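Local coordinates for DNA ligase (Archaeoglobus fulgidus, PDB 3GDE), which seals nicks in double-stranded DNA during replication, recombination and repair, using ATP and passing through an adenylated enzyme intermediate, at residues A[71-76]-A[145-150]; A[96-101]-A[153-158]; A[221-226]-A[261-266]; A[267-272]-A[283-288]. All blocks are in the same frame, centred on the assembly; numbering follows the deposited sequence.

Contact 1: residues A[71-76]-A[145-150]; sequences EALENV and GLYGLA
Tyr-147 takes the largest share of this contact between helix 71-76 and helix 145-149. The axes of these short segments approach to 9.2 Å and cross at -49°. With its CG anti to the carbonyl carbon (chi1 -80°), the tyrosine aims its ring at the other helix. Val-76 CG1 rests 3.8 Å from Tyr-147 CB. The two valine methyls lie across the base of the tyrosine at about a right angle to it. Ala-72 comes in at the ring edge, near the ring plane, with Ala-72 CB 3.9 Å from Tyr-147 CD1. Leu-73 sits over a face of the same ring. Leu-73 CD2 is 3.9 Å from the ring centroid of Tyr-147 and almost straight above it, a CH-pi contact. The phenol end reaches past this helix pair, and its OH is hydrogen-bonded to Thr-159. Next along the chain, Gly-148 offers only backbone, and Gly-148 N lies 3.9 Å from Val-76 CG1. In the all-helical DNA-binding domain, Ala-72 and Val-76 also touch Thr-144, one turn back on helix 135-149. Leu-73 leans on Ile-84 of helix 81-91, while Leu-146 packs on helix 117-129.

Contact 2: residues A[96-101]-A[153-158]; sequences LVAEQL and LEARYL
Arg-156 NH1 donates a hydrogen bond to Glu-99 OE1 at 2.7 Å, as part of a salt bridge between helix 96-101 and helix 153-158. The carboxylate oxygen lies close to the guanidinium plane. The donor, however, meets OE1 from above the carboxylate plane, and the two planes are 55° apart. Both side chains leave their helices with CG anti to the backbone N (chi1 175° for Arg-156), and they run side by side in the same direction. Two leucine methyls lie on opposite faces of the guanidinium. Leu-96 CD2 packs over one face and is also 3.6 Å from Arg-156 CD. Leu-153 CD1 sits over the other, toward the rim. Arg-156 NH2 makes a weak hydrogen bond to Tyr-157 OH, and that hydroxyl is itself hydrogen-bonded to Glu-17. A leucine in place of Arg-156 would probably leave the Glu-99 carboxylate without its charged mate on this helix. The backbones are nearest at Glu-99 and Arg-156, and two small residues pack beside this point. Ala-98 CB is 4.1 Å from Ala-155 CB, and it lies 3.7 Å from Ala-155 O. The segment axes approach to 7.2 Å at 154°. This is a close, nearly antiparallel helix pair with small alanines and an ion pair between the helices, set within the helical DNA-binding domain.

Contact 3: residues A[221-226]-A[261-266]; sequences EIHIPV and HWDGSR
A type II beta turn from Glu-221 to Ile-224 presents the ring of His-223 to the chain that leaves strand 256-262. His-223 is the third residue of the turn and has a positive phi of 84°. His-223 NE2 donates a hydrogen bond to Arg-266 O at 3.1 Å. The oxygen lies near the ring plane, but the donor stands well above the carbonyl plane. With its CG between the backbone N and the carbonyl carbon (chi1 70°) and the chain extended from there, Arg-266 lays its guanidinium flat on the same ring. The His-223 and Arg-266 group centres are 3.9 Å apart and the planes at 16°. The opposite ring face is covered by CG2 of the preceding Ile-222, so the imidazole is sandwiched. At the ring edge, Asp-263 OD1 is 3.3 Å from His-223 CE1, but the local geometry at Asp-263, with a cis peptide on each side, is doubtful.

The His-261 ring lies against the backbone of the turn. His-261 CB is 3.7 Å from Ile-222 CG2, and His-261 CE1 is 3.4 Å from Ile-224 O. His-261 NE2 is hydrogen-bonded to Gln-259, and Tyr-270 holds His-223 O from the next strand. The contact thus packs the loop between helix 200-216 and strand 230-233 against the beta hairpin of strands 256-262 and 268-271 in the adenylation domain.

Contact 4: residues A[267-272]-A[283-288]; sequences VTIYSR and DIVEEI. With PO4 (phosphate ion), chain B.
Apolar packing joins Val-267 and Ile-269 to helix 283-288, with no hydrogen bond between the two segments. Val-285 lies against both. Val-285 CG1 is 3.9 Å from Val-267 CB, and Val-285 CG2 is 3.6 Å from Ile-269 CD1. The two valines slide past each other in opposite directions. Val-267 CG2 also spreads toward the next helical turn, 3.8 Å from Ile-288 CG2. With CG1 anti to the carbonyl carbon (chi1 -54°) and the chain extended beyond it, Ile-269 meets the helix through CD1. Ile-269 CD1 also meets Ile-284 CG2 at 4.1 Å. Val-267 and Ile-269, two residues apart, both point toward the helix, as where a helix packs on a sheet. Here helix 282-291 backs the strands of the adenylation domain, and Val-258 and Val-260 of strand 256-262 extend the apolar layer.

Polar contacts lie at Arg-272, farther along the chain, around a phosphate ion probably from the crystallisation liquor. Arg-272 NH1, of a predicted ATP-binding residue, is 2.7 Å from phosphate O4, which lies near the guanidinium plane. Arg-272 NH1 makes a weak hydrogen bond to phosphate O1. With a glutamine here, the phosphate would probably lose one positive partner and be left to Lys-420 and Arg-414.

Contacts 1 and 2 adjoin in the helical DNA-binding domain. Leu-73 CD2 packs on Ala-98 CB at 3.8 Å, and helices 135-149 and 152-162 follow one another in the chain. Contact 1 is buried and apolar, whereas contact 2 is only partly buried and adds a salt bridge. Contacts 3 and 4 lie far from this pair and sit on neighbouring strands of one sheet, 256-262 in contact 3 and 268-271 in contact 4. Contact 4 is a buried aliphatic layer on the helix side, with its phosphate-bound arginine at one end. Contact 3 is more exposed and relies on histidines, charged groups and backbone oxygens.

Contact 1: residues A[71-76]-A[145-150]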
loop_
_atom_site.group_PDB
_atom_site.type_symbol
_atom_site.label_atom_id
_atom_site.label_comp_id
_atom_site.label_asym_id
_atom_site.label_seq_id
_atom_site.Cartn_x
_atom_site.Cartn_y
_atom_site.Cartn_z
ATOM N N GLU A 71 -26.767 3.734 1.619
ATOM C CA GLU A 71 -27.989 3.205 1.020
ATOM C C GLU A 71 -28.424 1.867 1.634
ATOM O O GLU A 71 -29.619 1.663 1.878
ATOM C CB GLU A 71 -27.832 3.048 -0.492
ATOM C CG GLU A 71 -27.293 4.280 -1.223
ATOM C CD GLU A 71 -28.376 5.282 -1.593
ATOM O OE1 GLU A 71 -28.893 5.985 -0.694
ATOM O OE2 GLU A 71 -28.695 5.384 -2.797
ATOM N N ALA A 72 -27.467 0.970 1.885
ATOM C CA ALA A 72 -27.763 -0.322 2.512
ATOM C C ALA A 72 -28.274 -0.132 3.934
ATOM O O ALA A 72 -29.236 -0.775 4.346
ATOM C CB ALA A 72 -26.540 -1.237 2.496
ATOM N N LEU A 73 -27.631 0.759 4.675
ATOM C CA LEU A 73 -28.040 1.087 6.035
ATOM C C LEU A 73 -29.421 1.753 6.076
ATOM O O LEU A 73 -30.204 1.501 6.990
ATOM C CB LEU A 73 -26.964 1.942 6.731
ATOM C CG LEU A 73 -25.678 1.199 7.143
ATOM C CD1 LEU A 73 -24.551 2.148 7.543
ATOM C CD2 LEU A 73 -25.933 0.197 8.259
ATOM N N GLU A 74 -29.707 2.589 5.078
ATOM C CA GLU A 74 -31.034 3.146 4.842
ATOM C C GLU A 74 -32.063 2.025 4.694
ATOM O O GLU A 74 -33.112 2.036 5.350
ATOM C CB GLU A 74 -31.041 3.906 3.524
ATOM C CG GLU A 74 -30.734 5.372 3.546
ATOM C CD GLU A 74 -31.554 6.088 2.482
ATOM O OE1 GLU A 74 -32.742 6.357 2.746
ATOM O OE2 GLU A 74 -31.028 6.344 1.371
ATOM N N ASN A 75 -31.768 1.080 3.798
ATOM C CA ASN A 75 -32.676 -0.029 3.512
ATOM C C ASN A 75 -33.044 -0.837 4.743
ATOM O O ASN A 75 -34.217 -1.131 4.953
ATOM C CB ASN A 75 -32.103 -0.977 2.455
ATOM C CG ASN A 75 -32.055 -0.365 1.072
ATOM O OD1 ASN A 75 -31.263 -0.792 0.224
ATOM N ND2 ASN A 75 -32.891 0.637 0.830
ATOM N N VAL A 76 -32.048 -1.176 5.561
ATOM C CA VAL A 76 -32.268 -2.085 6.682
ATOM C C VAL A 76 -32.909 -1.411 7.891
ATOM O O VAL A 76 -33.719 -2.029 8.587
ATOM C CB VAL A 76 -30.975 -2.861 7.091
ATOM C CG1 VAL A 76 -30.505 -3.738 5.950
ATOM C CG2 VAL A 76 -29.845 -1.913 7.527
ATOM N N GLY A 145 -28.648 -7.347 2.395
ATOM C CA GLY A 145 -28.928 -8.691 2.850
ATOM C C GLY A 145 -28.036 -9.093 4.003
ATOM O O GLY A 145 -28.472 -9.812 4.908
ATOM N N LEU A 146 -26.789 -8.622 3.975
ATOM C CA LEU A 146 -25.809 -8.943 5.000
ATOM C C LEU A 146 -26.122 -8.200 6.310
ATOM O O LEU A 146 -26.087 -8.790 7.398
ATOM C CB LEU A 146 -24.410 -8.591 4.488
ATOM C CG LEU A 146 -23.224 -9.519 4.741
ATOM C CD1 LEU A 146 -23.498 -10.963 4.266
ATOM C CD2 LEU A 146 -21.982 -8.950 4.057
ATOM N N TYR A 147 -26.448 -6.913 6.199
ATOM C CA TYR A 147 -26.833 -6.109 7.365
ATOM C C TYR A 147 -28.135 -6.584 8.009
ATOM O O TYR A 147 -28.317 -6.430 9.212
ATOM C CB TYR A 147 -26.976 -4.628 6.991
ATOM C CG TYR A 147 -25.689 -3.851 6.899
ATOM C CD1 TYR A 147 -25.370 -3.141 5.744
ATOM C CD2 TYR A 147 -24.790 -3.804 7.973
ATOM C CE1 TYR A 147 -24.175 -2.395 5.649
ATOM C CE2 TYR A 147 -23.597 -3.076 7.893
ATOM C CZ TYR A 147 -23.302 -2.373 6.731
ATOM O OH TYR A 147 -22.137 -1.641 6.637
ATOM N N GLY A 148 -29.042 -7.137 7.203
ATOM C CA GLY A 148 -30.277 -7.737 7.713
ATOM C C GLY A 148 -30.071 -8.990 8.556
ATOM O O GLY A 148 -30.914 -9.323 9.380
ATOM N N LEU A 149 -28.952 -9.677 8.360
ATOM C CA LEU A 149 -28.646 -10.925 9.082
ATOM C C LEU A 149 -27.624 -10.764 10.217
ATOM O O LEU A 149 -27.453 -11.674 11.037
ATOM C CB LEU A 149 -28.138 -11.981 8.101
ATOM C CG LEU A 149 -29.027 -12.981 7.356
ATOM C CD1 LEU A 149 -30.516 -12.756 7.493
ATOM C CD2 LEU A 149 -28.611 -13.000 5.896
ATOM N N ALA A 150 -26.958 -9.616 10.265
ATOM C CA ALA A 150 -25.845 -9.384 11.173
ATOM C C ALA A 150 -26.264 -8.902 12.566
ATOM O O ALA A 150 -27.268 -8.213 12.718
ATOM C CB ALA A 150 -24.878 -8.390 10.554
#

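Contact 2: residues A[96-101]-A[153-158]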
loop_
_atom_site.group_PDB
_atom_site.type_symbol
_atom_site.label_atom_id
_atom_site.label_comp_id
_atom_site.label_asym_id
_atom_site.label_seq_id
_atom_site.Cartn_x
_atom_site.Cartn_y
_atom_site.Cartn_z
ATOM N N LEU A 96 -19.720 2.243 14.284
ATOM C CA LEU A 96 -20.524 2.494 15.478
ATOM C C LEU A 96 -21.951 2.920 15.141
ATOM O O LEU A 96 -22.884 2.648 15.896
ATOM C CB LEU A 96 -19.848 3.532 16.382
ATOM C CG LEU A 96 -18.498 3.150 17.003
ATOM C CD1 LEU A 96 -17.895 4.332 17.751
ATOM C CD2 LEU A 96 -18.617 1.934 17.925
ATOM N N VAL A 97 -22.116 3.578 13.998
ATOM C CA VAL A 97 -23.436 3.934 13.506
ATOM C C VAL A 97 -24.200 2.692 13.044
ATOM O O VAL A 97 -25.373 2.525 13.386
ATOM C CB VAL A 97 -23.370 4.975 12.367
ATOM C CG1 VAL A 97 -24.759 5.209 11.762
ATOM C CG2 VAL A 97 -22.784 6.280 12.884
ATOM N N ALA A 98 -23.544 1.844 12.253
ATOM C CA ALA A 98 -24.148 0.595 11.802
ATOM C C ALA A 98 -24.606 -0.249 13.003
ATOM O O ALA A 98 -25.746 -0.718 13.027
ATOM C CB ALA A 98 -23.189 -0.180 10.910
ATOM N N GLU A 99 -23.730 -0.396 13.998
ATOM C CA GLU A 99 -24.047 -1.082 15.245
ATOM C C GLU A 99 -25.321 -0.540 15.913
ATOM O O GLU A 99 -26.169 -1.303 16.369
ATOM C CB GLU A 99 -22.871 -0.995 16.212
ATOM C CG GLU A 99 -23.077 -1.760 17.521
ATOM C CD GLU A 99 -22.068 -1.389 18.602
ATOM O OE1 GLU A 99 -21.221 -0.492 18.380
ATOM O OE2 GLU A 99 -22.125 -1.992 19.688
ATOM N N GLN A 100 -25.442 0.783 15.944
ATOM C CA GLN A 100 -26.575 1.455 16.551
ATOM C C GLN A 100 -27.861 1.244 15.764
ATOM O O GLN A 100 -28.908 0.975 16.351
ATOM C CB GLN A 100 -26.275 2.954 16.724
ATOM C CG GLN A 100 -26.840 3.539 18.005
ATOM C CD GLN A 100 -26.596 2.646 19.220
ATOM O OE1 GLN A 100 -25.458 2.259 19.520
ATOM N NE2 GLN A 100 -27.672 2.308 19.920
ATOM N N LEU A 101 -27.785 1.351 14.443
ATOM C CA LEU A 101 -28.964 1.116 13.601
ATOM C C LEU A 101 -29.498 -0.321 13.692
ATOM O O LEU A 101 -30.700 -0.529 13.743
ATOM C CB LEU A 101 -28.687 1.487 12.139
ATOM C CG LEU A 101 -28.382 2.960 11.837
ATOM C CD1 LEU A 101 -28.108 3.143 10.359
ATOM C CD2 LEU A 101 -29.533 3.887 12.310
ATOM N N LEU A 153 -22.746 -5.857 16.644
ATOM C CA LEU A 153 -21.277 -5.927 16.626
ATOM C C LEU A 153 -20.694 -6.458 15.316
ATOM O O LEU A 153 -19.598 -6.057 14.907
ATOM C CB LEU A 153 -20.777 -6.762 17.804
ATOM C CG LEU A 153 -19.513 -6.312 18.522
ATOM C CD1 LEU A 153 -19.454 -4.773 18.701
ATOM C CD2 LEU A 153 -19.452 -7.015 19.852
ATOM N N GLU A 154 -21.415 -7.359 14.653
ATOM C CA GLU A 154 -21.013 -7.793 13.312
ATOM C C GLU A 154 -21.099 -6.639 12.324
ATOM O O GLU A 154 -20.219 -6.473 11.488
ATOM C CB GLU A 154 -21.878 -8.951 12.809
ATOM C CG GLU A 154 -21.422 -10.304 13.267
ATOM C CD GLU A 154 -22.409 -11.428 12.922
ATOM O OE1 GLU A 154 -23.607 -11.150 12.709
ATOM O OE2 GLU A 154 -21.983 -12.601 12.873
ATOM N N ALA A 155 -22.175 -5.860 12.419
ATOM C CA ALA A 155 -22.406 -4.752 11.504
ATOM C C ALA A 155 -21.314 -3.693 11.649
ATOM O O ALA A 155 -20.905 -3.057 10.676
ATOM C CB ALA A 155 -23.792 -4.146 11.734
ATOM N N ARG A 156 -20.851 -3.515 12.878
ATOM C CA ARG A 156 -19.746 -2.616 13.185
ATOM C C ARG A 156 -18.464 -2.969 12.440
ATOM O O ARG A 156 -17.926 -2.129 11.726
ATOM C CB ARG A 156 -19.506 -2.610 14.685
ATOM C CG ARG A 156 -18.313 -1.805 15.153
ATOM C CD ARG A 156 -18.619 -1.351 16.547
ATOM N NE ARG A 156 -17.520 -1.575 17.455
ATOM C CZ ARG A 156 -17.647 -1.588 18.773
ATOM N NH1 ARG A 156 -18.827 -1.390 19.334
ATOM N NH2 ARG A 156 -16.585 -1.802 19.532
ATOM N N TYR A 157 -17.979 -4.204 12.602
ATOM C CA TYR A 157 -16.721 -4.630 11.959
ATOM C C TYR A 157 -16.843 -4.984 10.480
ATOM O O TYR A 157 -15.862 -4.948 9.765
ATOM C CB TYR A 157 -16.015 -5.720 12.767
ATOM C CG TYR A 157 -15.574 -5.183 14.104
ATOM C CD1 TYR A 157 -14.503 -4.296 14.194
ATOM C CD2 TYR A 157 -16.261 -5.518 15.278
ATOM C CE1 TYR A 157 -14.111 -3.771 15.412
ATOM C CE2 TYR A 157 -15.882 -4.994 16.505
ATOM C CZ TYR A 157 -14.804 -4.124 16.562
ATOM O OH TYR A 157 -14.408 -3.591 17.763
ATOM N N LEU A 158 -18.044 -5.319 10.023
ATOM C CA LEU A 158 -18.294 -5.475 8.587
ATOM C C LEU A 158 -18.083 -4.134 7.903
ATOM O O LEU A 158 -17.446 -4.044 6.847
ATOM C CB LEU A 158 -19.729 -5.953 8.330
ATOM C CG LEU A 158 -20.041 -7.341 7.746
ATOM C CD1 LEU A 158 -18.853 -8.289 7.704
ATOM C CD2 LEU A 158 -21.246 -8.004 8.444
#

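Contact 3: residues A[221-226]-A[261-266]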
loop_
_atom_site.group_PDB
_atom_site.type_symbol
_atom_site.label_atom_id
_atom_site.label_comp_id
_atom_site.label_asym_id
_atom_site.label_seq_id
_atom_site.Cartn_x
_atom_site.Cartn_y
_atom_site.Cartn_z
ATOM N N GLU A 221 7.382 -17.538 -6.721
ATOM C CA GLU A 221 6.778 -18.111 -7.907
ATOM C C GLU A 221 6.323 -17.006 -8.854
ATOM O O GLU A 221 5.866 -15.940 -8.413
ATOM C CB GLU A 221 5.654 -19.113 -7.564
ATOM C CG GLU A 221 4.600 -18.639 -6.588
ATOM C CD GLU A 221 3.762 -19.791 -6.007
ATOM O OE1 GLU A 221 4.204 -20.422 -5.013
ATOM O OE2 GLU A 221 2.653 -20.053 -6.537
ATOM N N ILE A 222 6.476 -17.260 -10.154
ATOM C CA ILE A 222 6.147 -16.275 -11.178
ATOM C C ILE A 222 4.669 -15.883 -11.122
ATOM O O ILE A 222 3.780 -16.741 -10.987
ATOM C CB ILE A 222 6.546 -16.735 -12.606
ATOM C CG1 ILE A 222 8.049 -16.992 -12.685
ATOM C CG2 ILE A 222 6.177 -15.666 -13.639
ATOM C CD1 ILE A 222 8.548 -17.428 -14.063
ATOM N N HIS A 223 4.445 -14.572 -11.210
ATOM C CA HIS A 223 3.129 -13.936 -11.155
ATOM C C HIS A 223 2.641 -13.685 -9.719
ATOM O O HIS A 223 1.591 -13.076 -9.513
ATOM C CB HIS A 223 2.092 -14.647 -12.053
ATOM C CG HIS A 223 2.519 -14.755 -13.490
ATOM N ND1 HIS A 223 2.774 -15.962 -14.108
ATOM C CD2 HIS A 223 2.773 -13.800 -14.418
ATOM C CE1 HIS A 223 3.153 -15.747 -15.356
ATOM N NE2 HIS A 223 3.155 -14.443 -15.571
ATOM N N ILE A 224 3.421 -14.125 -8.735
ATOM C CA ILE A 224 3.201 -13.692 -7.356
ATOM C C ILE A 224 4.281 -12.683 -6.963
ATOM O O ILE A 224 5.468 -13.019 -6.915
ATOM C CB ILE A 224 3.072 -14.882 -6.357
ATOM C CG1 ILE A 224 1.758 -15.627 -6.629
ATOM C CG2 ILE A 224 3.112 -14.388 -4.901
ATOM C CD1 ILE A 224 1.647 -16.971 -5.974
ATOM N N PRO A 225 3.862 -11.434 -6.692
ATOM C CA PRO A 225 4.804 -10.340 -6.496
ATOM C C PRO A 225 5.620 -10.508 -5.238
ATOM O O PRO A 225 5.125 -11.005 -4.223
ATOM C CB PRO A 225 3.897 -9.109 -6.375
ATOM C CG PRO A 225 2.610 -9.660 -5.862
ATOM C CD PRO A 225 2.466 -10.985 -6.540
ATOM N N VAL A 226 6.875 -10.102 -5.330
ATOM C CA VAL A 226 7.744 -10.053 -4.178
ATOM C C VAL A 226 8.036 -8.600 -3.800
ATOM O O VAL A 226 8.150 -7.718 -4.664
ATOM C CB VAL A 226 8.991 -11.004 -4.310
ATOM C CG1 VAL A 226 8.991 -11.779 -5.638
ATOM C CG2 VAL A 226 10.329 -10.298 -4.019
ATOM N N HIS A 261 6.987 -10.158 -14.460
ATOM C CA HIS A 261 6.954 -11.613 -14.336
ATOM C C HIS A 261 6.598 -12.266 -15.681
ATOM O O HIS A 261 5.589 -11.910 -16.299
ATOM C CB HIS A 261 5.916 -12.026 -13.290
ATOM C CG HIS A 261 6.219 -11.557 -11.903
ATOM N ND1 HIS A 261 6.575 -12.420 -10.890
ATOM C CD2 HIS A 261 6.200 -10.320 -11.355
ATOM C CE1 HIS A 261 6.769 -11.736 -9.777
ATOM N NE2 HIS A 261 6.547 -10.459 -10.033
ATOM N N TRP A 262 7.407 -13.235 -16.106
ATOM C CA TRP A 262 7.284 -13.839 -17.447
ATOM C C TRP A 262 8.328 -14.944 -17.683
ATOM O O TRP A 262 9.504 -14.708 -17.426
ATOM C CB TRP A 262 7.494 -12.712 -18.481
ATOM C CG TRP A 262 7.990 -13.130 -19.850
ATOM C CD1 TRP A 262 9.288 -13.179 -20.276
ATOM C CD2 TRP A 262 7.188 -13.531 -20.965
ATOM N NE1 TRP A 262 9.345 -13.586 -21.590
ATOM C CE2 TRP A 262 8.071 -13.812 -22.037
ATOM C CE3 TRP A 262 5.811 -13.678 -21.167
ATOM C CZ2 TRP A 262 7.616 -14.239 -23.293
ATOM C CZ3 TRP A 262 5.361 -14.097 -22.419
ATOM C CH2 TRP A 262 6.261 -14.373 -23.463
ATOM N N ASP A 263 8.003 -16.152 -18.140
ATOM C CA ASP A 263 6.783 -16.951 -17.995
ATOM C C ASP A 263 6.942 -18.292 -18.745
ATOM O O ASP A 263 7.250 -19.284 -18.088
ATOM C CB ASP A 263 5.486 -16.260 -18.364
ATOM C CG ASP A 263 4.293 -17.174 -18.169
ATOM O OD1 ASP A 263 4.374 -18.106 -17.340
ATOM O OD2 ASP A 263 3.284 -16.968 -18.851
ATOM N N GLY A 264 6.788 -18.373 -20.076
ATOM C CA GLY A 264 6.557 -17.261 -21.004
ATOM C C GLY A 264 5.329 -17.467 -21.885
ATOM O O GLY A 264 5.437 -17.670 -23.095
ATOM N N SER A 265 4.157 -17.403 -21.260
ATOM C CA SER A 265 2.876 -17.515 -21.937
ATOM C C SER A 265 2.063 -16.252 -21.638
ATOM O O SER A 265 1.196 -15.855 -22.416
ATOM C CB SER A 265 2.124 -18.749 -21.431
ATOM O OG SER A 265 3.021 -19.797 -21.074
ATOM N N ARG A 266 2.349 -15.636 -20.491
ATOM C CA ARG A 266 1.740 -14.370 -20.093
ATOM C C ARG A 266 2.689 -13.504 -19.253
ATOM O O ARG A 266 3.631 -14.003 -18.635
ATOM C CB ARG A 266 0.421 -14.604 -19.343
ATOM C CG ARG A 266 0.579 -15.213 -17.964
ATOM C CD ARG A 266 -0.615 -14.896 -17.089
ATOM N NE ARG A 266 -0.622 -15.737 -15.896
ATOM C CZ ARG A 266 -1.041 -15.346 -14.693
ATOM N NH1 ARG A 266 -1.486 -14.108 -14.499
ATOM N NH2 ARG A 266 -1.001 -16.197 -13.676
#

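Contact 4: residues A[267-272]-A[283-288]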
loop_
_atom_site.group_PDB
_atom_site.type_symbol
_atom_site.label_atom_id
_atom_site.label_comp_id
_atom_site.label_asym_id
_atom_site.label_seq_id
_atom_site.Cartn_x
_atom_site.Cartn_y
_atom_site.Cartn_z
ATOM N N VAL A 267 2.416 -12.203 -19.247
ATOM C CA VAL A 267 3.179 -11.221 -18.497
ATOM C C VAL A 267 2.270 -10.648 -17.413
ATOM O O VAL A 267 1.093 -10.384 -17.668
ATOM C CB VAL A 267 3.652 -10.058 -19.423
ATOM C CG1 VAL A 267 4.343 -8.941 -18.633
ATOM C CG2 VAL A 267 4.572 -10.575 -20.528
ATOM N N THR A 268 2.805 -10.504 -16.203
ATOM C CA THR A 268 2.225 -9.600 -15.205
ATOM C C THR A 268 3.240 -8.531 -14.814
ATOM O O THR A 268 4.445 -8.803 -14.705
ATOM C CB THR A 268 1.736 -10.314 -13.921
ATOM O OG1 THR A 268 2.748 -11.205 -13.454
ATOM C CG2 THR A 268 0.427 -11.075 -14.161
ATOM N N ILE A 269 2.741 -7.317 -14.614
ATOM C CA ILE A 269 3.566 -6.191 -14.177
ATOM C C ILE A 269 2.973 -5.613 -12.897
ATOM O O ILE A 269 1.785 -5.280 -12.841
ATOM C CB ILE A 269 3.672 -5.087 -15.272
ATOM C CG1 ILE A 269 4.165 -5.676 -16.603
ATOM C CG2 ILE A 269 4.583 -3.926 -14.808
ATOM C CD1 ILE A 269 4.108 -4.706 -17.771
ATOM N N TYR A 270 3.808 -5.520 -11.872
ATOM C CA TYR A 270 3.429 -4.910 -10.607
ATOM C C TYR A 270 4.166 -3.596 -10.388
ATOM O O TYR A 270 5.344 -3.464 -10.736
ATOM C CB TYR A 270 3.702 -5.868 -9.448
ATOM C CG TYR A 270 2.882 -7.125 -9.531
ATOM C CD1 TYR A 270 1.561 -7.142 -9.094
ATOM C CD2 TYR A 270 3.421 -8.296 -10.060
ATOM C CE1 TYR A 270 0.788 -8.299 -9.187
ATOM C CE2 TYR A 270 2.664 -9.458 -10.154
ATOM C CZ TYR A 270 1.345 -9.450 -9.710
ATOM O OH TYR A 270 0.586 -10.595 -9.788
ATOM N N SER A 271 3.466 -2.627 -9.816
ATOM C CA SER A 271 4.059 -1.336 -9.499
ATOM C C SER A 271 4.836 -1.389 -8.172
ATOM O O SER A 271 4.979 -2.453 -7.562
ATOM C CB SER A 271 2.969 -0.270 -9.453
ATOM O OG SER A 271 2.080 -0.515 -8.373
ATOM N N ARG A 272 5.353 -0.237 -7.746
ATOM C CA ARG A 272 6.125 -0.100 -6.504
ATOM C C ARG A 272 5.327 -0.581 -5.298
ATOM O O ARG A 272 5.882 -1.221 -4.410
ATOM C CB ARG A 272 6.607 1.366 -6.356
ATOM C CG ARG A 272 6.990 1.908 -4.972
ATOM C CD ARG A 272 8.281 1.355 -4.363
ATOM N NE ARG A 272 7.896 0.464 -3.284
ATOM C CZ ARG A 272 8.014 0.703 -1.983
ATOM N NH1 ARG A 272 8.589 1.801 -1.512
ATOM N NH2 ARG A 272 7.571 -0.216 -1.145
ATOM N N ASP A 283 1.791 -1.838 -24.335
ATOM C CA ASP A 283 3.019 -1.504 -25.054
ATOM C C ASP A 283 4.268 -2.144 -24.448
ATOM O O ASP A 283 5.079 -2.743 -25.162
ATOM C CB ASP A 283 3.185 0.015 -25.203
ATOM C CG ASP A 283 3.069 0.776 -23.877
ATOM O OD1 ASP A 283 3.628 1.890 -23.795
ATOM O OD2 ASP A 283 2.419 0.287 -22.930
ATOM N N ILE A 284 4.420 -2.015 -23.128
ATOM C CA ILE A 284 5.556 -2.607 -22.423
ATOM C C ILE A 284 5.435 -4.137 -22.387
ATOM O O ILE A 284 6.416 -4.840 -22.606
ATOM C CB ILE A 284 5.741 -1.986 -20.997
ATOM C CG1 ILE A 284 6.105 -0.492 -21.090
ATOM C CG2 ILE A 284 6.777 -2.752 -20.174
ATOM C CD1 ILE A 284 7.356 -0.157 -21.949
ATOM N N VAL A 285 4.228 -4.635 -22.128
ATOM C CA VAL A 285 3.947 -6.080 -22.164
ATOM C C VAL A 285 4.443 -6.739 -23.469
ATOM O O VAL A 285 5.192 -7.723 -23.426
ATOM C CB VAL A 285 2.435 -6.378 -21.881
ATOM C CG1 VAL A 285 2.053 -7.809 -22.239
ATOM C CG2 VAL A 285 2.122 -6.112 -20.420
ATOM N N GLU A 286 4.050 -6.177 -24.615
ATOM C CA GLU A 286 4.470 -6.705 -25.921
ATOM C C GLU A 286 5.983 -6.683 -26.105
ATOM O O GLU A 286 6.555 -7.657 -26.606
ATOM C CB GLU A 286 3.782 -5.981 -27.085
ATOM C CG GLU A 286 2.332 -6.385 -27.317
ATOM C CD GLU A 286 2.137 -7.872 -27.645
ATOM O OE1 GLU A 286 1.017 -8.379 -27.406
ATOM O OE2 GLU A 286 3.075 -8.536 -28.144
ATOM N N GLU A 287 6.628 -5.591 -25.678
ATOM C CA GLU A 287 8.086 -5.445 -25.793
ATOM C C GLU A 287 8.834 -6.457 -24.942
ATOM O O GLU A 287 9.921 -6.897 -25.309
ATOM C CB GLU A 287 8.534 -4.033 -25.409
ATOM C CG GLU A 287 7.948 -2.939 -26.267
ATOM C CD GLU A 287 8.582 -2.844 -27.646
ATOM O OE1 GLU A 287 9.752 -3.273 -27.811
ATOM O OE2 GLU A 287 7.905 -2.321 -28.559
ATOM N N ILE A 288 8.257 -6.803 -23.795
ATOM C CA ILE A 288 8.798 -7.850 -22.928
ATOM C C ILE A 288 8.738 -9.233 -23.609
ATOM O O ILE A 288 9.701 -10.007 -23.561
ATOM C CB ILE A 288 8.077 -7.826 -21.553
ATOM C CG1 ILE A 288 8.713 -6.757 -20.660
ATOM C CG2 ILE A 288 8.106 -9.193 -20.869
ATOM C CD1 ILE A 288 7.751 -6.077 -19.724
HETATM P P PO4 B . 11.047 4.319 -2.158
HETATM O O1 PO4 B . 10.636 3.535 -3.389
HETATM O O2 PO4 B . 12.501 4.025 -1.903
HETATM O O3 PO4 B . 10.879 5.805 -2.385
HETATM O O4 PO4 B . 10.207 3.881 -0.992
#